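Local coordinates for alpha-L-rhamnosidase (Streptomyces avermitilis, PDB 3W5M), which hydrolyses terminal non-reducing alpha-L-rhamnose residues, releasing the sugar from citrus flavonoids such as naringin and rutin and from gum arabic, at residues A648-Y653 and W925-I930; A120-A125 and D467-I472. All blocks are in the same frame, centred on the assembly; numbering follows the deposited sequence.

Interaction 1: A648-Y653 and W925-I930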
loop_
_atom_site.group_PDB
_atom_site.type_symbol
_atom_site.label_atom_id
_atom_site.label_comp_id
_atom_site.label_asym_id
_atom_site.label_seq_id
_atom_site.Cartn_x
_atom_site.Cartn_y
_atom_site.Cartn_z
ATOM N N ALA A 648 5.190 -6.886 -11.062
ATOM C CA ALA A 648 4.056 -7.824 -10.976
ATOM C C ALA A 648 4.393 -9.308 -11.148
ATOM O O ALA A 648 3.940 -10.120 -10.364
ATOM C CB ALA A 648 2.896 -7.404 -11.869
ATOM N N PRO A 649 5.197 -9.681 -12.170
ATOM C CA PRO A 649 5.489 -11.105 -12.311
ATOM C C PRO A 649 6.223 -11.700 -11.107
ATOM O O PRO A 649 5.946 -12.817 -10.726
ATOM C CB PRO A 649 6.351 -11.151 -13.574
ATOM C CG PRO A 649 5.870 -9.968 -14.348
ATOM C CD PRO A 649 5.741 -8.906 -13.295
ATOM N N THR A 650 7.136 -10.941 -10.499
ATOM C CA THR A 650 7.816 -11.407 -9.302
ATOM C C THR A 650 6.805 -11.509 -8.128
ATOM O O THR A 650 6.782 -12.503 -7.413
ATOM C CB THR A 650 8.984 -10.461 -8.952
ATOM O OG1 THR A 650 9.962 -10.524 -9.993
ATOM C CG2 THR A 650 9.662 -10.871 -7.642
ATOM N N ALA A 651 6.000 -10.469 -7.947
ATOM C CA ALA A 651 4.976 -10.397 -6.887
ATOM C C ALA A 651 4.053 -11.600 -6.923
ATOM O O ALA A 651 3.687 -12.131 -5.874
ATOM C CB ALA A 651 4.148 -9.125 -7.042
ATOM N N ALA A 652 3.687 -12.033 -8.134
ATOM C CA ALA A 652 2.793 -13.190 -8.298
ATOM C C ALA A 652 3.433 -14.554 -8.013
ATOM O O ALA A 652 2.714 -15.566 -7.938
ATOM C CB ALA A 652 2.149 -13.187 -9.682
ATOM N N TYR A 653 4.767 -14.612 -7.876
ATOM C CA TYR A 653 5.396 -15.798 -7.312
ATOM C C TYR A 653 5.304 -15.770 -5.782
ATOM O O TYR A 653 4.932 -16.767 -5.143
ATOM C CB TYR A 653 6.879 -15.861 -7.699
ATOM C CG TYR A 653 7.242 -16.483 -9.045
ATOM C CD1 TYR A 653 7.355 -17.874 -9.195
ATOM C CD2 TYR A 653 7.562 -15.691 -10.125
ATOM C CE1 TYR A 653 7.734 -18.447 -10.421
ATOM C CE2 TYR A 653 7.946 -16.255 -11.352
ATOM C CZ TYR A 653 8.036 -17.632 -11.485
ATOM O OH TYR A 653 8.436 -18.185 -12.710
ATOM N N TRP A 925 13.473 -14.099 -12.168
ATOM C CA TRP A 925 14.556 -14.841 -12.826
ATOM C C TRP A 925 15.090 -15.961 -11.931
ATOM O O TRP A 925 15.310 -17.081 -12.381
ATOM C CB TRP A 925 15.676 -13.909 -13.300
ATOM C CG TRP A 925 16.753 -14.669 -14.063
ATOM C CD1 TRP A 925 16.826 -14.852 -15.432
ATOM C CD2 TRP A 925 17.882 -15.372 -13.499
ATOM N NE1 TRP A 925 17.948 -15.617 -15.743
ATOM C CE2 TRP A 925 18.602 -15.949 -14.582
ATOM C CE3 TRP A 925 18.367 -15.555 -12.188
ATOM C CZ2 TRP A 925 19.772 -16.701 -14.390
ATOM C CZ3 TRP A 925 19.531 -16.305 -11.999
ATOM C CH2 TRP A 925 20.220 -16.866 -13.097
ATOM N N MET A 926 15.261 -15.680 -10.642
ATOM C CA MET A 926 15.692 -16.699 -9.734
ATOM C C MET A 926 14.679 -17.843 -9.636
ATOM O O MET A 926 15.069 -19.011 -9.570
ATOM C CB MET A 926 15.939 -16.104 -8.338
ATOM C CG MET A 926 17.043 -15.070 -8.271
ATOM S SD MET A 926 17.801 -14.991 -6.624
ATOM C CE MET A 926 16.374 -14.413 -5.698
ATOM N N TYR A 927 13.386 -17.516 -9.597
ATOM C CA TYR A 927 12.385 -18.531 -9.319
ATOM C C TYR A 927 12.247 -19.419 -10.547
ATOM O O TYR A 927 12.153 -20.632 -10.408
ATOM C CB TYR A 927 11.034 -17.900 -8.879
ATOM C CG TYR A 927 11.198 -16.908 -7.742
ATOM C CD1 TYR A 927 12.177 -17.096 -6.752
ATOM C CD2 TYR A 927 10.411 -15.767 -7.670
ATOM C CE1 TYR A 927 12.345 -16.176 -5.719
ATOM C CE2 TYR A 927 10.592 -14.833 -6.648
ATOM C CZ TYR A 927 11.544 -15.058 -5.666
ATOM O OH TYR A 927 11.700 -14.123 -4.651
ATOM N N ALA A 928 12.331 -18.800 -11.727
ATOM C CA ALA A 928 12.202 -19.512 -13.008
ATOM C C ALA A 928 13.439 -20.344 -13.361
ATOM O O ALA A 928 13.307 -21.420 -13.933
ATOM C CB ALA A 928 11.854 -18.545 -14.132
ATOM N N ASN A 929 14.623 -19.880 -12.957
ATOM C CA ASN A 929 15.898 -20.466 -13.435
ATOM C C ASN A 929 16.758 -21.166 -12.399
ATOM O O ASN A 929 17.427 -22.162 -12.710
ATOM C CB ASN A 929 16.708 -19.403 -14.142
ATOM C CG ASN A 929 15.969 -18.798 -15.309
ATOM O OD1 ASN A 929 15.533 -17.652 -15.253
ATOM N ND2 ASN A 929 15.810 -19.566 -16.374
ATOM N N ILE A 930 16.738 -20.689 -11.157
ATOM C CA ILE A 930 17.479 -21.377 -10.120
ATOM C C ILE A 930 16.563 -22.415 -9.510
ATOM O O ILE A 930 16.923 -23.588 -9.400
ATOM C CB ILE A 930 18.072 -20.411 -9.047
ATOM C CG1 ILE A 930 18.961 -19.367 -9.727
ATOM C CG2 ILE A 930 18.795 -21.217 -7.955
ATOM C CD1 ILE A 930 19.451 -18.227 -8.842
#
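Tyr653 and Tyr927 form the aromatic part of this contact, an edge-to-face pair with centroids 5.3 Å apart and planes inclined at 60°. The edge of Tyr927 is turned to the face of Tyr653, its CD2 coming to 3.5 Å from Tyr653 CG, while the two side chains run past each other in opposite senses. A CH-pi contact backs the pair: Tyr927 CB stands over the same ring, 3.8 Å from the centroid of Tyr653 and only 16° off its normal. Tyr653 CG is anti to its own carbonyl carbon (chi1 -85°), which carries the ring across to the facing helix.

The methyl contacts are lighter. Thr650 brings its CG2 to 4.2 Å from Tyr927 CE2, the two side chains crossing at about a right angle, and Ala928 CB lies beside the Tyr653 hydroxyl, 3.7 Å from OH.

The polar bonds lead outward: Tyr653 OH bonds to Ile933 O and Tyr927 OH to His613 ND1, and Phe600 meets both rings. Helices 641-654 and 923-929 belong to the (alpha/alpha)6 barrel of family 78; the segment axes of 648-653 and 925-929 approach to 10.4 Å. Between 648-653 and 925-930 the contact is rings and methyls, with a weak hydrogen bond from Thr650 OG1 to Glu924 N just outside them; both tyrosine hydroxyls are bonded to partners beyond the segments, which should limit how the rings swing.

Interaction 2: A120-A125 and D467-I472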
loop_
_atom_site.group_PDB
_atom_site.type_symbol
_atom_site.label_atom_id
_atom_site.label_comp_id
_atom_site.label_asym_id
_atom_site.label_seq_id
_atom_site.Cartn_x
_atom_site.Cartn_y
_atom_site.Cartn_z
ATOM N N ALA A 120 -28.554 2.079 6.781
ATOM C CA ALA A 120 -27.715 2.921 7.625
ATOM C C ALA A 120 -27.544 4.331 7.017
ATOM O O ALA A 120 -27.684 4.500 5.806
ATOM C CB ALA A 120 -26.358 2.243 7.821
ATOM N N LYS A 121 -27.259 5.330 7.851
ATOM C CA LYS A 121 -26.920 6.688 7.395
ATOM C C LYS A 121 -25.466 7.029 7.690
ATOM O O LYS A 121 -24.912 6.626 8.735
ATOM C CB LYS A 121 -27.787 7.749 8.093
ATOM C CG LYS A 121 -29.267 7.431 8.241
ATOM C CD LYS A 121 -30.007 7.405 6.925
ATOM C CE LYS A 121 -31.504 7.577 7.186
ATOM N NZ LYS A 121 -32.326 6.866 6.171
ATOM N N TRP A 122 -24.855 7.801 6.791
ATOM C CA TRP A 122 -23.512 8.303 7.033
ATOM C C TRP A 122 -23.533 9.284 8.186
ATOM O O TRP A 122 -24.314 10.242 8.180
ATOM C CB TRP A 122 -22.980 8.990 5.794
ATOM C CG TRP A 122 -22.688 8.051 4.685
ATOM C CD1 TRP A 122 -23.508 7.739 3.602
ATOM C CD2 TRP A 122 -21.497 7.294 4.519
ATOM N NE1 TRP A 122 -22.875 6.829 2.786
ATOM C CE2 TRP A 122 -21.632 6.555 3.311
ATOM C CE3 TRP A 122 -20.313 7.163 5.275
ATOM C CZ2 TRP A 122 -20.641 5.690 2.854
ATOM C CZ3 TRP A 122 -19.329 6.290 4.807
ATOM C CH2 TRP A 122 -19.502 5.572 3.614
ATOM N N ILE A 123 -22.654 9.079 9.170
ATOM C CA ILE A 123 -22.559 10.016 10.278
ATOM C C ILE A 123 -21.121 10.467 10.539
ATOM O O ILE A 123 -20.157 9.721 10.287
ATOM C CB ILE A 123 -23.151 9.462 11.586
ATOM C CG1 ILE A 123 -22.406 8.188 12.029
ATOM C CG2 ILE A 123 -24.666 9.268 11.485
ATOM C CD1 ILE A 123 -22.862 7.673 13.382
ATOM N N SER A 124 -21.003 11.668 11.105
ATOM C CA SER A 124 -19.716 12.297 11.443
ATOM C C SER A 124 -19.807 12.856 12.854
ATOM O O SER A 124 -20.904 13.165 13.318
ATOM C CB SER A 124 -19.457 13.476 10.519
ATOM O OG SER A 124 -19.001 13.083 9.244
ATOM N N ALA A 125 -18.662 13.028 13.521
ATOM C CA ALA A 125 -18.632 13.821 14.756
ATOM C C ALA A 125 -18.972 15.284 14.404
ATOM O O ALA A 125 -18.697 15.719 13.278
ATOM C CB ALA A 125 -17.262 13.738 15.406
ATOM N N ASP A 467 -19.789 13.912 -0.151
ATOM C CA ASP A 467 -20.312 13.293 -1.363
ATOM C C ASP A 467 -20.454 11.787 -1.132
ATOM O O ASP A 467 -19.575 11.160 -0.544
ATOM C CB ASP A 467 -19.367 13.552 -2.546
ATOM C CG ASP A 467 -19.219 15.040 -2.867
ATOM O OD1 ASP A 467 -20.221 15.685 -3.261
ATOM O OD2 ASP A 467 -18.093 15.564 -2.730
ATOM N N VAL A 468 -21.575 11.223 -1.563
ATOM C CA VAL A 468 -21.835 9.806 -1.432
ATOM C C VAL A 468 -21.112 9.077 -2.568
ATOM O O VAL A 468 -21.306 9.430 -3.744
ATOM C CB VAL A 468 -23.358 9.506 -1.524
ATOM C CG1 VAL A 468 -23.613 8.013 -1.471
ATOM C CG2 VAL A 468 -24.136 10.207 -0.412
ATOM N N PRO A 469 -20.275 8.066 -2.239
ATOM C CA PRO A 469 -19.654 7.249 -3.292
ATOM C C PRO A 469 -20.710 6.637 -4.182
ATOM O O PRO A 469 -21.745 6.216 -3.676
ATOM C CB PRO A 469 -18.961 6.109 -2.527
ATOM C CG PRO A 469 -18.789 6.621 -1.140
ATOM C CD PRO A 469 -19.827 7.683 -0.885
ATOM N N GLU A 470 -20.433 6.568 -5.487
ATOM C CA GLU A 470 -21.341 5.947 -6.456
ATOM C C GLU A 470 -21.693 4.492 -6.126
ATOM O O GLU A 470 -22.832 4.063 -6.310
ATOM C CB GLU A 470 -20.750 6.049 -7.872
ATOM C CG GLU A 470 -20.778 7.473 -8.426
ATOM C CD GLU A 470 -20.053 7.645 -9.766
ATOM O OE1 GLU A 470 -20.051 6.714 -10.602
ATOM O OE2 GLU A 470 -19.475 8.733 -9.996
ATOM N N GLN A 471 -20.717 3.736 -5.627
ATOM C CA GLN A 471 -20.897 2.311 -5.345
ATOM C C GLN A 471 -20.317 2.005 -3.967
ATOM O O GLN A 471 -19.286 2.561 -3.607
ATOM C CB GLN A 471 -20.142 1.487 -6.364
ATOM C CG GLN A 471 -20.522 1.746 -7.807
ATOM C CD GLN A 471 -19.890 0.704 -8.687
ATOM O OE1 GLN A 471 -20.108 -0.493 -8.498
ATOM N NE2 GLN A 471 -19.057 1.142 -9.618
ATOM N N ILE A 472 -20.997 1.149 -3.209
ATOM C CA ILE A 472 -20.486 0.592 -1.961
ATOM C C ILE A 472 -20.334 -0.902 -2.222
ATOM O O ILE A 472 -21.327 -1.611 -2.469
ATOM C CB ILE A 472 -21.443 0.883 -0.787
ATOM C CG1 ILE A 472 -21.732 2.395 -0.717
ATOM C CG2 ILE A 472 -20.880 0.319 0.527
ATOM C CD1 ILE A 472 -22.756 2.817 0.330
#
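Trp122 holds CG anti to its carbonyl carbon (chi1 -70°) with the indole turned roughly across the side-chain bond (chi2 97°), which turns the NE1-CZ2 edge of the indole toward 467-472. Ile472 answers with an extended branch, CD1 anti to CA (chi2 175°), reaching toward that edge.

One indole atom receives two of the three contacts. Trp122 CZ2 lies 4.3 Å from Pro469 CD and 4.4 Å from Ile472 CD1, and these two groups approach obliquely from opposite sides of the indole plane. Val468 joins from the side of Pro469, more loosely, its CG1 methyl 4.5 Å from Trp122 NE1. The contact is apolar throughout, and the spacings are those of relaxed van der Waals packing.

The setting is a beta-sandwich domain. Strand 123-124 is the edge of a seven-stranded antiparallel sheet, pairing with 459-463, whereas strand 471-474 borders a mixed five-stranded sheet, running parallel to 353-360. Trp122 therefore bridges the two layers at their margin, and it also packs on Ala398, Leu400, Thr324 and Leu326 of the five-stranded sheet. Pro469 is buried against Leu326 and Val354, and Ile472 packs on Val354 and Tyr356. Val468, by contrast, lies at the exposed end of the cluster.

Overall arrangement
From the N terminus, the chain first reaches 120-125, whose partner 467-472 arrives 341 residues later. The loop closed by interaction 2 includes the calcium-dependent rhamnose-binding module CBM67 and most strands of the sandwich, so the contact joins the entry and exit of this long excursion. Interaction 1 opens only afterwards: 648-653 waits 271 residues, a span rich in helix and without strand, for 925-930, which brings an early helix of the catalytic barrel, 641-654, against its last, 923-929. The two loops follow in series, neither nested nor crossing. The centres of interactions 1 and 2 are about 41 Å apart, and the nearest atoms of interactions 1 and 2 about 24 Å.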